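Side-chain contacts in coenzyme Q-binding protein COQ10 START domain-containing protein (Thermus thermophilus, PDB 2D4R), which is of unknown function but, as a putative member of the StAR-related lipid-transfer (START) domain superfamily, probably binds a lipid or another hydrophobic ligand: residues A[8-13]-A[140-145]; A[15-20]-A[136-141]; A[22-27]-A[64-69]; A[92-97]-A[101-106]. One frame throughout, in Å; residues are numbered along the deposited sequence.

How the interactions relate
All four contacts belong to one helix-grip domain, in which a seven-stranded antiparallel sheet curls round helix 120-144. Interactions 1 and 2 lie about 5 Å apart between centres and both use the C-terminal end of that helix, set against the end of strand 3-10 and helix 14-22. Interactions 3 and 4, about 15 Å apart between centres, follow in that order along the chain, nested inside the loops that 1 and 2 close. In interaction 4, F93 packs against V17 and L138, V102 against V17. Interaction 3 fixes K22 and L24 to strand 58-69; its D23 forms a salt bridge with R141. Together they join the N-terminal helices and the end of helix 120-144 to the sheet.

Interaction 1 (A[8-13]-A[140-145]); sequences RYIPAP and ERVLAA
In V142 the CG1 methyl points opposite the backbone N (chi1 178°), and I10 likewise holds its CG2 methyl opposite the backbone N while CG1 lies beside that nitrogen (chi1 -67°). These settings bring the two methyls into contact across the gap between the end of strand 3-10 and the last turns of helix 120-144. I10 CG2 meets V142 CG1 at 3.9 Å and lies almost as near V142 CB, at 4.0 Å, the two side chains crossing at a slant. V142 CG1 is shared with a second partner: A12 CB approaches it to 3.5 Å, so this one methyl touches both I10 and A12. The chain turns between them, P11 forming the centre of an inverse gamma turn with a weak bond from A12 N to I10 O, and both side chains thereby point toward the helix. V17 and L20 of helix 14-22 border the same cluster, V17 against I10 and A12, L20 against V142. No hydrogen bond or ion pair crosses between 8-13 and 140-145. With three buried aliphatic residues as its whole content, the contact depends on shape and on exclusion of water, and imposes little directional preference.

Interaction 2 (A[15-20]-A[136-141]); sequences ERVYRL and KGLEER
L138 is the first residue of 136-141 to reach helix 14-22. Its CG stands anti to the backbone N (chi1 164°), which sends the isopropyl end toward the other helix: CD2 meets V17 CG1 at 3.9 Å, the two side chains crossing at about a right angle, while CD1 lies 4.1 Å from V17 O and more loosely, at 4.5 Å, near L20 CB. F93 of strand 86-95 touches both L138 and V17, closing the cluster from the sheet side. One turn further on, R141 replaces aliphatic packing with a mixed contact. Its chain bends at chi2 and chi3, and L20 CD2 rests over one face of the guanidinium, 3.8 Å above the plane and displaced toward the rim. The edge is used differently: NE donates to a water at 2.9 Å, lying in the guanidinium plane, and this water donates in turn to L20 O, although that second bond is short enough to be read with caution. As its main polar link, R141 NH2 forms a salt bridge with D23 OD2. The short segments cross at 109° with axes 10.2 Å apart, a steep crossing of an N-terminal helix over the C-terminal helix, consistent with the helix-grip fold of the Bet v 1-like and START proteins.

Interaction 3 (A[22-27]-A[64-69]); sequences KDLEGL and EEEEWD
E66 OE1 is held by two hydrogen bonds, to S49 OG and T47 OG1 of the neighbouring strand 46-55, and on the side of 22-27 the L24 CD1 methyl comes up to it at 3.5 Å. L24 and E66 approach from opposite directions, so the methyl meets the end of the buried carboxylate. Its other oxygen, E66 OE2, lies 2.6 Å from E64 OE1, close enough that one of these acids probably holds a proton. L24 also sends CD2 to the edge of W68, 4.2 Å from CZ2. In the helix-grip fold the short N-terminal helices lie across one end of the curved sheet, and here K22 and L24 join that connection to strand 58-69. The indole provides the broad surface: K22 CG sits over the six-membered ring, 3.7 Å from its centroid and 15° off the normal, a CH-pi contact. K22 CA approaches the same ring at W68 CH2, 3.4 Å away. With CG anti to the backbone N (chi1 -179°), CB and CG lie over the indole, and the extended chain continues past it toward D70, a long, weak ion pair. An alanine in place of W68 would probably open a gap beneath K22 and free its aliphatic chain to turn. Next to this packing, D23 caps helix 24-27: G26 N donates to D23 OD1 at 3.1 Å, from above the carboxylate plane, while OD2 pairs with R141.

Interaction 4 (A[92-97]-A[101-106]); sequences VFLPEG and RVVLTL
V92 and V103 form a hydrogen-bonded antiparallel pair using both backbone amides and both carbonyls: V92 N donates to V103 O at 3.0 Å and V103 N to V92 O at 2.9 Å, each donor in the carbonyl plane. L94 and R101 repeat the pattern two residues on, but less regularly: L94 N reaches R101 O from above its carbonyl plane, and R101 N returns a bond to L94 O at 2.7 Å, tilted from the plane. V92 O also receives a CA-H contact from V102, the non-hydrogen-bonded partner of F93. Just past the last pair, E96 lies alongside R101, the carboxylate and guanidinium planes 13° apart. R101 CG is anti to the backbone N (chi1 -180°) and the chain bends at chi2 and chi3, swinging NH2 to E96 OE1 at 2.8 Å, a salt bridge at the guanidinium edge whose hydrogen bond is weak because the N-H points well off the oxygen (126°). Without the guanidinium, as with a leucine here, the E96 carboxylate is likely to lack its positive mate. On the same face V92 CG2 packs against V103 CB at 3.4 Å, and L94 CD1 against V103 CG2 at 3.8 Å. On the other, F93 CD2 touches V102 CG2 at 3.8 Å. Helices 14-22 and 120-144 cover that face through V17, L135 and L138, Y18 meeting F93 edge-to-face, while strand 3-10 bonds to 100-109 at R8 and V102.

Interaction 1 (A[8-13]-A[140-145])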
loop_
_atom_site.group_PDB
_atom_site.type_symbol
_atom_site.label_atom_id
_atom_site.label_comp_id
_atom_site.label_asym_id
_atom_site.label_seq_id
_atom_site.Cartn_x
_atom_site.Cartn_y
_atom_site.Cartn_z
ATOM N N ARG A 8 -4.159 2.745 11.121
ATOM C CA ARG A 8 -3.008 3.027 11.960
ATOM C C ARG A 8 -2.896 4.517 12.274
ATOM O O ARG A 8 -3.072 5.371 11.386
ATOM C CB ARG A 8 -1.737 2.528 11.269
ATOM C CG ARG A 8 -0.493 2.522 12.141
ATOM C CD ARG A 8 0.593 1.704 11.483
ATOM N NE ARG A 8 1.835 1.678 12.245
ATOM C CZ ARG A 8 2.091 0.815 13.221
ATOM N NH1 ARG A 8 3.255 0.858 13.859
ATOM N NH2 ARG A 8 1.180 -0.084 13.568
ATOM N N TYR A 9 -2.607 4.822 13.541
ATOM C CA TYR A 9 -2.425 6.203 13.979
ATOM C C TYR A 9 -0.961 6.619 13.873
ATOM O O TYR A 9 -0.076 5.931 14.385
ATOM C CB TYR A 9 -2.897 6.378 15.427
ATOM C CG TYR A 9 -2.559 7.737 15.982
ATOM C CD1 TYR A 9 -3.317 8.856 15.633
ATOM C CD2 TYR A 9 -1.435 7.924 16.796
ATOM C CE1 TYR A 9 -2.961 10.128 16.070
ATOM C CE2 TYR A 9 -1.074 9.195 17.241
ATOM C CZ TYR A 9 -1.841 10.293 16.869
ATOM O OH TYR A 9 -1.473 11.557 17.263
ATOM N N ILE A 10 -0.710 7.745 13.209
ATOM C CA ILE A 10 0.651 8.259 13.088
ATOM C C ILE A 10 0.786 9.680 13.649
ATOM O O ILE A 10 0.083 10.597 13.239
ATOM C CB ILE A 10 1.116 8.226 11.617
ATOM C CG1 ILE A 10 1.238 6.762 11.162
ATOM C CG2 ILE A 10 2.452 8.948 11.460
ATOM C CD1 ILE A 10 1.604 6.573 9.696
ATOM N N PRO A 11 1.698 9.868 14.610
ATOM C CA PRO A 11 1.922 11.180 15.230
ATOM C C PRO A 11 2.576 12.214 14.307
ATOM O O PRO A 11 3.765 12.497 14.417
ATOM C CB PRO A 11 2.789 10.854 16.442
ATOM C CG PRO A 11 3.465 9.574 16.085
ATOM C CD PRO A 11 2.497 8.810 15.250
ATOM N N ALA A 12 1.776 12.777 13.403
ATOM C CA ALA A 12 2.241 13.794 12.466
ATOM C C ALA A 12 1.030 14.307 11.692
ATOM O O ALA A 12 0.079 13.568 11.472
ATOM C CB ALA A 12 3.272 13.204 11.520
ATOM N N PRO A 13 1.048 15.583 11.277
ATOM C CA PRO A 13 -0.090 16.129 10.536
ATOM C C PRO A 13 -0.385 15.390 9.245
ATOM O O PRO A 13 0.521 15.026 8.497
ATOM C CB PRO A 13 0.294 17.586 10.288
ATOM C CG PRO A 13 1.768 17.606 10.379
ATOM C CD PRO A 13 2.148 16.554 11.382
ATOM N N GLU A 140 7.221 4.368 10.267
ATOM C CA GLU A 140 8.655 4.404 10.453
ATOM C C GLU A 140 9.325 5.352 9.476
ATOM O O GLU A 140 10.453 5.796 9.702
ATOM C CB GLU A 140 9.225 2.996 10.298
ATOM C CG GLU A 140 8.738 2.036 11.374
ATOM C CD GLU A 140 9.342 0.656 11.235
ATOM O OE1 GLU A 140 9.529 0.217 10.081
ATOM O OE2 GLU A 140 9.631 0.015 12.273
ATOM N N ARG A 141 8.633 5.656 8.384
ATOM C CA ARG A 141 9.149 6.625 7.429
ATOM C C ARG A 141 8.984 7.992 8.066
ATOM O O ARG A 141 9.904 8.807 8.074
ATOM C CB ARG A 141 8.350 6.569 6.125
ATOM C CG ARG A 141 9.158 6.718 4.845
ATOM C CD ARG A 141 10.142 7.866 4.883
ATOM N NE ARG A 141 10.228 8.561 3.594
ATOM C CZ ARG A 141 11.168 9.455 3.281
ATOM N NH1 ARG A 141 12.113 9.764 4.158
ATOM N NH2 ARG A 141 11.159 10.058 2.101
ATOM N N VAL A 142 7.796 8.224 8.612
ATOM C CA VAL A 142 7.406 9.542 9.085
ATOM C C VAL A 142 8.250 9.941 10.288
ATOM O O VAL A 142 8.629 11.106 10.421
ATOM C CB VAL A 142 5.890 9.585 9.454
ATOM C CG1 VAL A 142 5.511 10.943 9.991
ATOM C CG2 VAL A 142 5.047 9.278 8.226
ATOM N N LEU A 143 8.558 8.974 11.149
ATOM C CA LEU A 143 9.512 9.176 12.238
ATOM C C LEU A 143 10.931 9.448 11.730
ATOM O O LEU A 143 11.600 10.360 12.211
ATOM C CB LEU A 143 9.522 7.958 13.158
ATOM C CG LEU A 143 10.709 7.836 14.117
ATOM C CD1 LEU A 143 10.775 9.070 15.005
ATOM C CD2 LEU A 143 10.559 6.570 14.957
ATOM N N ALA A 144 11.387 8.665 10.756
ATOM C CA ALA A 144 12.723 8.857 10.196
ATOM C C ALA A 144 12.872 10.254 9.611
ATOM O O ALA A 144 13.822 10.968 9.930
ATOM C CB ALA A 144 12.995 7.837 9.120
ATOM N N ALA A 145 11.937 10.641 8.751
ATOM C CA ALA A 145 12.008 11.942 8.103
ATOM C C ALA A 145 11.720 13.109 9.065
ATOM O O ALA A 145 11.900 14.266 8.710
ATOM C CB ALA A 145 11.050 11.978 6.940
#

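Interaction 2 (A[15-20]-A[136-141])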
loop_
_atom_site.group_PDB
_atom_site.type_symbol
_atom_site.label_atom_id
_atom_site.label_comp_id
_atom_site.label_asym_id
_atom_site.label_seq_id
_atom_site.Cartn_x
_atom_site.Cartn_y
_atom_site.Cartn_z
ATOM N N GLU A 15 -1.173 16.146 6.311
ATOM C CA GLU A 15 -0.542 16.595 5.079
ATOM C C GLU A 15 0.860 16.008 4.967
ATOM O O GLU A 15 1.319 15.671 3.874
ATOM C CB GLU A 15 -0.467 18.124 5.032
ATOM C CG GLU A 15 0.152 18.641 3.730
ATOM C CD GLU A 15 -0.557 19.862 3.165
ATOM O OE1 GLU A 15 -0.951 20.752 3.955
ATOM O OE2 GLU A 15 -0.715 19.931 1.924
ATOM N N ARG A 16 1.536 15.884 6.105
ATOM C CA ARG A 16 2.900 15.380 6.120
ATOM C C ARG A 16 2.901 13.867 5.906
ATOM O O ARG A 16 3.684 13.353 5.119
ATOM C CB ARG A 16 3.576 15.728 7.448
ATOM C CG ARG A 16 5.052 15.321 7.556
ATOM C CD ARG A 16 5.657 15.858 8.868
ATOM N NE ARG A 16 5.305 17.264 9.060
ATOM C CZ ARG A 16 5.229 17.879 10.237
ATOM N NH1 ARG A 16 4.904 19.161 10.285
ATOM N NH2 ARG A 16 5.480 17.224 11.366
ATOM N N VAL A 17 2.012 13.162 6.598
ATOM C CA VAL A 17 1.897 11.718 6.430
ATOM C C VAL A 17 1.502 11.394 4.985
ATOM O O VAL A 17 2.040 10.473 4.372
ATOM C CB VAL A 17 0.848 11.123 7.412
ATOM C CG1 VAL A 17 0.772 9.595 7.263
ATOM C CG2 VAL A 17 1.217 11.501 8.853
ATOM N N TYR A 18 0.581 12.179 4.438
ATOM C CA TYR A 18 0.148 11.990 3.072
ATOM C C TYR A 18 1.323 12.156 2.113
ATOM O O TYR A 18 1.510 11.333 1.220
ATOM C CB TYR A 18 -0.960 12.991 2.739
ATOM C CG TYR A 18 -1.309 13.086 1.269
ATOM C CD1 TYR A 18 -0.761 14.084 0.469
ATOM C CD2 TYR A 18 -2.205 12.196 0.684
ATOM C CE1 TYR A 18 -1.102 14.195 -0.877
ATOM C CE2 TYR A 18 -2.549 12.297 -0.657
ATOM C CZ TYR A 18 -1.997 13.297 -1.430
ATOM O OH TYR A 18 -2.340 13.404 -2.756
ATOM N N ARG A 19 2.119 13.209 2.295
ATOM C CA ARG A 19 3.209 13.505 1.348
ATOM C C ARG A 19 4.317 12.462 1.393
ATOM O O ARG A 19 4.908 12.133 0.374
ATOM C CB ARG A 19 3.821 14.886 1.612
ATOM C CG ARG A 19 3.333 16.005 0.683
ATOM C CD ARG A 19 3.667 15.730 -0.795
ATOM N NE ARG A 19 4.684 16.637 -1.341
ATOM C CZ ARG A 19 5.012 16.723 -2.634
ATOM N NH1 ARG A 19 5.948 17.578 -3.026
ATOM N NH2 ARG A 19 4.404 15.960 -3.535
ATOM N N LEU A 20 4.595 11.949 2.584
ATOM C CA LEU A 20 5.597 10.911 2.754
ATOM C C LEU A 20 5.159 9.566 2.187
ATOM O O LEU A 20 5.995 8.759 1.776
ATOM C CB LEU A 20 5.934 10.753 4.230
ATOM C CG LEU A 20 6.737 11.908 4.808
ATOM C CD1 LEU A 20 6.770 11.802 6.324
ATOM C CD2 LEU A 20 8.143 11.874 4.208
ATOM N N LYS A 136 2.732 0.228 9.072
ATOM C CA LYS A 136 3.729 0.318 10.127
ATOM C C LYS A 136 5.035 0.825 9.517
ATOM O O LYS A 136 5.794 1.548 10.156
ATOM C CB LYS A 136 3.927 -1.059 10.777
ATOM C CG LYS A 136 4.866 -1.067 11.971
ATOM C CD LYS A 136 6.301 -1.358 11.541
ATOM C CE LYS A 136 7.185 -1.557 12.750
ATOM N NZ LYS A 136 6.564 -2.523 13.694
ATOM N N GLY A 137 5.283 0.445 8.267
ATOM C CA GLY A 137 6.431 0.965 7.554
ATOM C C GLY A 137 6.300 2.451 7.259
ATOM O O GLY A 137 7.300 3.163 7.233
ATOM N N LEU A 138 5.078 2.929 7.036
ATOM C CA LEU A 138 4.866 4.364 6.818
ATOM C C LEU A 138 5.086 5.133 8.123
ATOM O O LEU A 138 5.641 6.233 8.110
ATOM C CB LEU A 138 3.455 4.640 6.246
ATOM C CG LEU A 138 2.916 6.080 6.307
ATOM C CD1 LEU A 138 3.876 7.014 5.595
ATOM C CD2 LEU A 138 1.530 6.166 5.674
ATOM N N GLU A 139 4.678 4.536 9.243
ATOM C CA GLU A 139 4.950 5.083 10.574
ATOM C C GLU A 139 6.436 5.339 10.715
ATOM O O GLU A 139 6.864 6.385 11.206
ATOM C CB GLU A 139 4.525 4.086 11.653
ATOM C CG GLU A 139 3.389 4.540 12.542
ATOM C CD GLU A 139 3.864 5.081 13.876
ATOM O OE1 GLU A 139 3.343 4.641 14.924
ATOM O OE2 GLU A 139 4.754 5.953 13.879
ATOM N N GLU A 140 7.221 4.368 10.267
ATOM C CA GLU A 140 8.655 4.404 10.453
ATOM C C GLU A 140 9.325 5.352 9.476
ATOM O O GLU A 140 10.453 5.796 9.702
ATOM C CB GLU A 140 9.225 2.996 10.298
ATOM C CG GLU A 140 8.738 2.036 11.374
ATOM C CD GLU A 140 9.342 0.656 11.235
ATOM O OE1 GLU A 140 9.529 0.217 10.081
ATOM O OE2 GLU A 140 9.631 0.015 12.273
ATOM N N ARG A 141 8.633 5.656 8.384
ATOM C CA ARG A 141 9.149 6.625 7.429
ATOM C C ARG A 141 8.984 7.992 8.066
ATOM O O ARG A 141 9.904 8.807 8.074
ATOM C CB ARG A 141 8.350 6.569 6.125
ATOM C CG ARG A 141 9.158 6.718 4.845
ATOM C CD ARG A 141 10.142 7.866 4.883
ATOM N NE ARG A 141 10.228 8.561 3.594
ATOM C CZ ARG A 141 11.168 9.455 3.281
ATOM N NH1 ARG A 141 12.113 9.764 4.158
ATOM N NH2 ARG A 141 11.159 10.058 2.101
HETATM O O HOH W 1 8.424 8.378 1.314
#

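Interaction 3 (A[22-27]-A[64-69])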
loop_
_atom_site.group_PDB
_atom_site.type_symbol
_atom_site.label_atom_id
_atom_site.label_comp_id
_atom_site.label_asym_id
_atom_site.label_seq_id
_atom_site.Cartn_x
_atom_site.Cartn_y
_atom_site.Cartn_z
ATOM N N LYS A 22 3.300 9.412 -0.472
ATOM C CA LYS A 22 3.225 9.649 -1.905
ATOM C C LYS A 22 4.583 9.452 -2.559
ATOM O O LYS A 22 4.673 9.070 -3.722
ATOM C CB LYS A 22 2.721 11.064 -2.172
ATOM C CG LYS A 22 2.592 11.402 -3.639
ATOM C CD LYS A 22 2.271 12.865 -3.817
ATOM C CE LYS A 22 2.412 13.281 -5.262
ATOM N NZ LYS A 22 1.926 14.670 -5.443
ATOM N N ASP A 23 5.640 9.716 -1.800
ATOM C CA ASP A 23 6.999 9.454 -2.254
ATOM C C ASP A 23 7.292 7.986 -2.014
ATOM O O ASP A 23 7.977 7.628 -1.041
ATOM C CB ASP A 23 7.995 10.313 -1.474
ATOM C CG ASP A 23 9.446 9.925 -1.749
ATOM O OD1 ASP A 23 9.724 9.332 -2.810
ATOM O OD2 ASP A 23 10.305 10.221 -0.898
ATOM N N LEU A 24 6.761 7.148 -2.905
ATOM C CA LEU A 24 6.813 5.704 -2.733
ATOM C C LEU A 24 8.252 5.215 -2.634
ATOM O O LEU A 24 8.563 4.318 -1.853
ATOM C CB LEU A 24 6.124 5.004 -3.903
ATOM C CG LEU A 24 4.657 5.346 -4.142
ATOM C CD1 LEU A 24 4.158 4.685 -5.422
ATOM C CD2 LEU A 24 3.864 4.886 -2.968
ATOM N N GLU A 25 9.136 5.809 -3.423
ATOM C CA GLU A 25 10.492 5.315 -3.459
ATOM C C GLU A 25 11.220 5.632 -2.159
ATOM O O GLU A 25 12.053 4.844 -1.706
ATOM C CB GLU A 25 11.210 5.896 -4.667
ATOM C CG GLU A 25 10.574 5.438 -5.963
ATOM C CD GLU A 25 11.480 5.629 -7.148
ATOM O OE1 GLU A 25 12.284 6.579 -7.111
ATOM O OE2 GLU A 25 11.388 4.833 -8.108
ATOM N N GLY A 26 10.883 6.767 -1.546
ATOM C CA GLY A 26 11.394 7.071 -0.226
ATOM C C GLY A 26 10.765 6.197 0.846
ATOM O O GLY A 26 11.345 5.983 1.908
ATOM N N LEU A 27 9.570 5.688 0.572
ATOM C CA LEU A 27 8.856 4.851 1.531
ATOM C C LEU A 27 9.421 3.435 1.485
ATOM O O LEU A 27 9.431 2.727 2.490
ATOM C CB LEU A 27 7.365 4.813 1.186
ATOM C CG LEU A 27 6.313 4.751 2.302
ATOM C CD1 LEU A 27 4.940 4.575 1.670
ATOM C CD2 LEU A 27 6.594 3.624 3.251
ATOM N N GLU A 64 1.202 -1.022 -10.741
ATOM C CA GLU A 64 0.163 -0.346 -9.980
ATOM C C GLU A 64 0.029 1.088 -10.447
ATOM O O GLU A 64 1.019 1.793 -10.607
ATOM C CB GLU A 64 0.492 -0.369 -8.485
ATOM C CG GLU A 64 -0.650 0.101 -7.589
ATOM C CD GLU A 64 -0.299 0.033 -6.115
ATOM O OE1 GLU A 64 -0.036 1.091 -5.510
ATOM O OE2 GLU A 64 -0.279 -1.082 -5.564
ATOM N N GLU A 65 -1.206 1.510 -10.664
ATOM C CA GLU A 65 -1.488 2.896 -10.982
ATOM C C GLU A 65 -2.116 3.539 -9.745
ATOM O O GLU A 65 -3.111 3.050 -9.205
ATOM C CB GLU A 65 -2.440 2.985 -12.200
ATOM C CG GLU A 65 -1.908 2.266 -13.476
ATOM C CD GLU A 65 -2.683 2.580 -14.775
ATOM O OE1 GLU A 65 -3.897 2.868 -14.720
ATOM O OE2 GLU A 65 -2.069 2.527 -15.866
ATOM N N GLU A 66 -1.518 4.626 -9.279
ATOM C CA GLU A 66 -2.125 5.390 -8.201
ATOM C C GLU A 66 -2.492 6.800 -8.634
ATOM O O GLU A 66 -1.723 7.492 -9.302
ATOM C CB GLU A 66 -1.205 5.434 -6.971
ATOM C CG GLU A 66 0.258 5.603 -7.268
ATOM C CD GLU A 66 1.000 4.285 -7.248
ATOM O OE1 GLU A 66 1.949 4.122 -8.043
ATOM O OE2 GLU A 66 0.635 3.410 -6.434
ATOM N N GLU A 67 -3.699 7.204 -8.259
ATOM C CA GLU A 67 -4.186 8.548 -8.506
ATOM C C GLU A 67 -4.155 9.257 -7.165
ATOM O O GLU A 67 -4.752 8.781 -6.182
ATOM C CB GLU A 67 -5.617 8.498 -9.046
ATOM C CG GLU A 67 -6.123 9.799 -9.639
ATOM C CD GLU A 67 -7.621 9.767 -9.923
ATOM O OE1 GLU A 67 -8.388 9.235 -9.082
ATOM O OE2 GLU A 67 -8.031 10.273 -10.989
ATOM N N TRP A 68 -3.447 10.386 -7.133
ATOM C CA TRP A 68 -3.206 11.128 -5.906
ATOM C C TRP A 68 -4.127 12.340 -5.833
ATOM O O TRP A 68 -4.179 13.151 -6.763
ATOM C CB TRP A 68 -1.736 11.566 -5.843
ATOM C CG TRP A 68 -0.769 10.406 -5.711
ATOM C CD1 TRP A 68 -0.021 9.846 -6.703
ATOM C CD2 TRP A 68 -0.487 9.650 -4.525
ATOM N NE1 TRP A 68 0.706 8.788 -6.218
ATOM C CE2 TRP A 68 0.443 8.644 -4.883
ATOM C CE3 TRP A 68 -0.931 9.722 -3.191
ATOM C CZ2 TRP A 68 0.941 7.715 -3.958
ATOM C CZ3 TRP A 68 -0.435 8.794 -2.270
ATOM C CH2 TRP A 68 0.494 7.803 -2.663
ATOM N N ASP A 69 -4.854 12.453 -4.728
ATOM C CA ASP A 69 -5.712 13.590 -4.499
ATOM C C ASP A 69 -5.100 14.522 -3.442
ATOM O O ASP A 69 -5.365 14.394 -2.243
ATOM C CB ASP A 69 -7.086 13.102 -4.057
ATOM C CG ASP A 69 -8.086 14.215 -3.959
ATOM O OD1 ASP A 69 -7.662 15.383 -3.849
ATOM O OD2 ASP A 69 -9.295 13.925 -3.988
#

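Interaction 4 (A[92-97]-A[101-106])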
loop_
_atom_site.group_PDB
_atom_site.type_symbol
_atom_site.label_atom_id
_atom_site.label_comp_id
_atom_site.label_asym_id
_atom_site.label_seq_id
_atom_site.Cartn_x
_atom_site.Cartn_y
_atom_site.Cartn_z
ATOM N N VAL A 92 -6.340 6.677 2.690
ATOM C CA VAL A 92 -6.896 7.951 3.141
ATOM C C VAL A 92 -6.254 8.381 4.453
ATOM O O VAL A 92 -5.883 7.551 5.286
ATOM C CB VAL A 92 -8.450 7.881 3.330
ATOM C CG1 VAL A 92 -9.126 7.565 1.983
ATOM C CG2 VAL A 92 -8.819 6.824 4.405
ATOM N N PHE A 93 -6.111 9.689 4.619
ATOM C CA PHE A 93 -5.376 10.228 5.742
ATOM C C PHE A 93 -6.283 11.186 6.488
ATOM O O PHE A 93 -6.595 12.278 6.020
ATOM C CB PHE A 93 -4.106 10.921 5.240
ATOM C CG PHE A 93 -3.232 10.024 4.399
ATOM C CD1 PHE A 93 -3.625 9.657 3.112
ATOM C CD2 PHE A 93 -2.033 9.522 4.900
ATOM C CE1 PHE A 93 -2.842 8.805 2.345
ATOM C CE2 PHE A 93 -1.245 8.670 4.140
ATOM C CZ PHE A 93 -1.650 8.307 2.856
ATOM N N LEU A 94 -6.716 10.749 7.658
ATOM C CA LEU A 94 -7.746 11.455 8.400
ATOM C C LEU A 94 -7.161 12.155 9.621
ATOM O O LEU A 94 -6.241 11.635 10.260
ATOM C CB LEU A 94 -8.817 10.466 8.856
ATOM C CG LEU A 94 -9.389 9.518 7.798
ATOM C CD1 LEU A 94 -10.244 8.449 8.487
ATOM C CD2 LEU A 94 -10.211 10.307 6.787
ATOM N N PRO A 95 -7.696 13.337 9.967
ATOM C CA PRO A 95 -7.182 14.054 11.135
ATOM C C PRO A 95 -7.603 13.331 12.400
ATOM O O PRO A 95 -8.776 13.022 12.577
ATOM C CB PRO A 95 -7.814 15.440 11.018
ATOM C CG PRO A 95 -9.045 15.220 10.222
ATOM C CD PRO A 95 -8.730 14.111 9.258
ATOM N N GLU A 96 -6.631 13.039 13.257
ATOM C CA GLU A 96 -6.890 12.487 14.579
ATOM C C GLU A 96 -5.932 13.146 15.573
ATOM O O GLU A 96 -4.874 12.601 15.881
ATOM C CB GLU A 96 -6.676 10.978 14.565
ATOM C CG GLU A 96 -6.977 10.292 15.890
ATOM C CD GLU A 96 -7.178 8.803 15.718
ATOM O OE1 GLU A 96 -6.334 8.034 16.215
ATOM O OE2 GLU A 96 -8.179 8.400 15.079
ATOM N N GLY A 97 -6.308 14.324 16.063
ATOM C CA GLY A 97 -5.390 15.123 16.856
ATOM C C GLY A 97 -4.414 15.852 15.953
ATOM O O GLY A 97 -4.690 16.035 14.770
ATOM N N ARG A 101 -4.932 9.505 11.387
ATOM C CA ARG A 101 -5.438 8.147 11.285
ATOM C C ARG A 101 -5.385 7.724 9.818
ATOM O O ARG A 101 -6.164 8.209 8.982
ATOM C CB ARG A 101 -6.871 8.071 11.804
ATOM C CG ARG A 101 -7.450 6.669 11.724
ATOM C CD ARG A 101 -8.011 6.213 13.049
ATOM N NE ARG A 101 -7.573 4.860 13.370
ATOM C CZ ARG A 101 -6.629 4.569 14.261
ATOM N NH1 ARG A 101 -6.292 3.304 14.488
ATOM N NH2 ARG A 101 -6.027 5.542 14.935
ATOM N N VAL A 102 -4.448 6.832 9.505
ATOM C CA VAL A 102 -4.293 6.348 8.144
ATOM C C VAL A 102 -5.117 5.085 7.938
ATOM O O VAL A 102 -5.024 4.133 8.722
ATOM C CB VAL A 102 -2.807 6.066 7.815
ATOM C CG1 VAL A 102 -2.669 5.564 6.387
ATOM C CG2 VAL A 102 -1.990 7.339 7.979
ATOM N N VAL A 103 -5.936 5.092 6.889
ATOM C CA VAL A 103 -6.772 3.943 6.566
ATOM C C VAL A 103 -6.437 3.386 5.188
ATOM O O VAL A 103 -6.487 4.097 4.186
ATOM C CB VAL A 103 -8.261 4.311 6.588
ATOM C CG1 VAL A 103 -9.104 3.048 6.456
ATOM C CG2 VAL A 103 -8.585 5.073 7.863
ATOM N N LEU A 104 -6.098 2.105 5.150
ATOM C CA LEU A 104 -5.712 1.454 3.907
ATOM C C LEU A 104 -6.661 0.307 3.582
ATOM O O LEU A 104 -6.763 -0.663 4.332
ATOM C CB LEU A 104 -4.278 0.926 4.011
ATOM C CG LEU A 104 -3.748 0.112 2.831
ATOM C CD1 LEU A 104 -3.938 0.890 1.544
ATOM C CD2 LEU A 104 -2.276 -0.215 3.058
ATOM N N THR A 105 -7.339 0.419 2.449
ATOM C CA THR A 105 -8.336 -0.559 2.049
ATOM C C THR A 105 -7.890 -1.210 0.745
ATOM O O THR A 105 -7.559 -0.512 -0.226
ATOM C CB THR A 105 -9.689 0.138 1.815
ATOM O OG1 THR A 105 -9.951 1.024 2.905
ATOM C CG2 THR A 105 -10.811 -0.874 1.699
ATOM N N LEU A 106 -7.903 -2.541 0.719
ATOM C CA LEU A 106 -7.376 -3.305 -0.411
ATOM C C LEU A 106 -8.312 -4.434 -0.857
ATOM O O LEU A 106 -8.542 -5.399 -0.128
ATOM C CB LEU A 106 -6.008 -3.886 -0.042
ATOM C CG LEU A 106 -5.332 -4.822 -1.047
ATOM C CD1 LEU A 106 -5.177 -4.150 -2.404
ATOM C CD2 LEU A 106 -3.991 -5.230 -0.495
#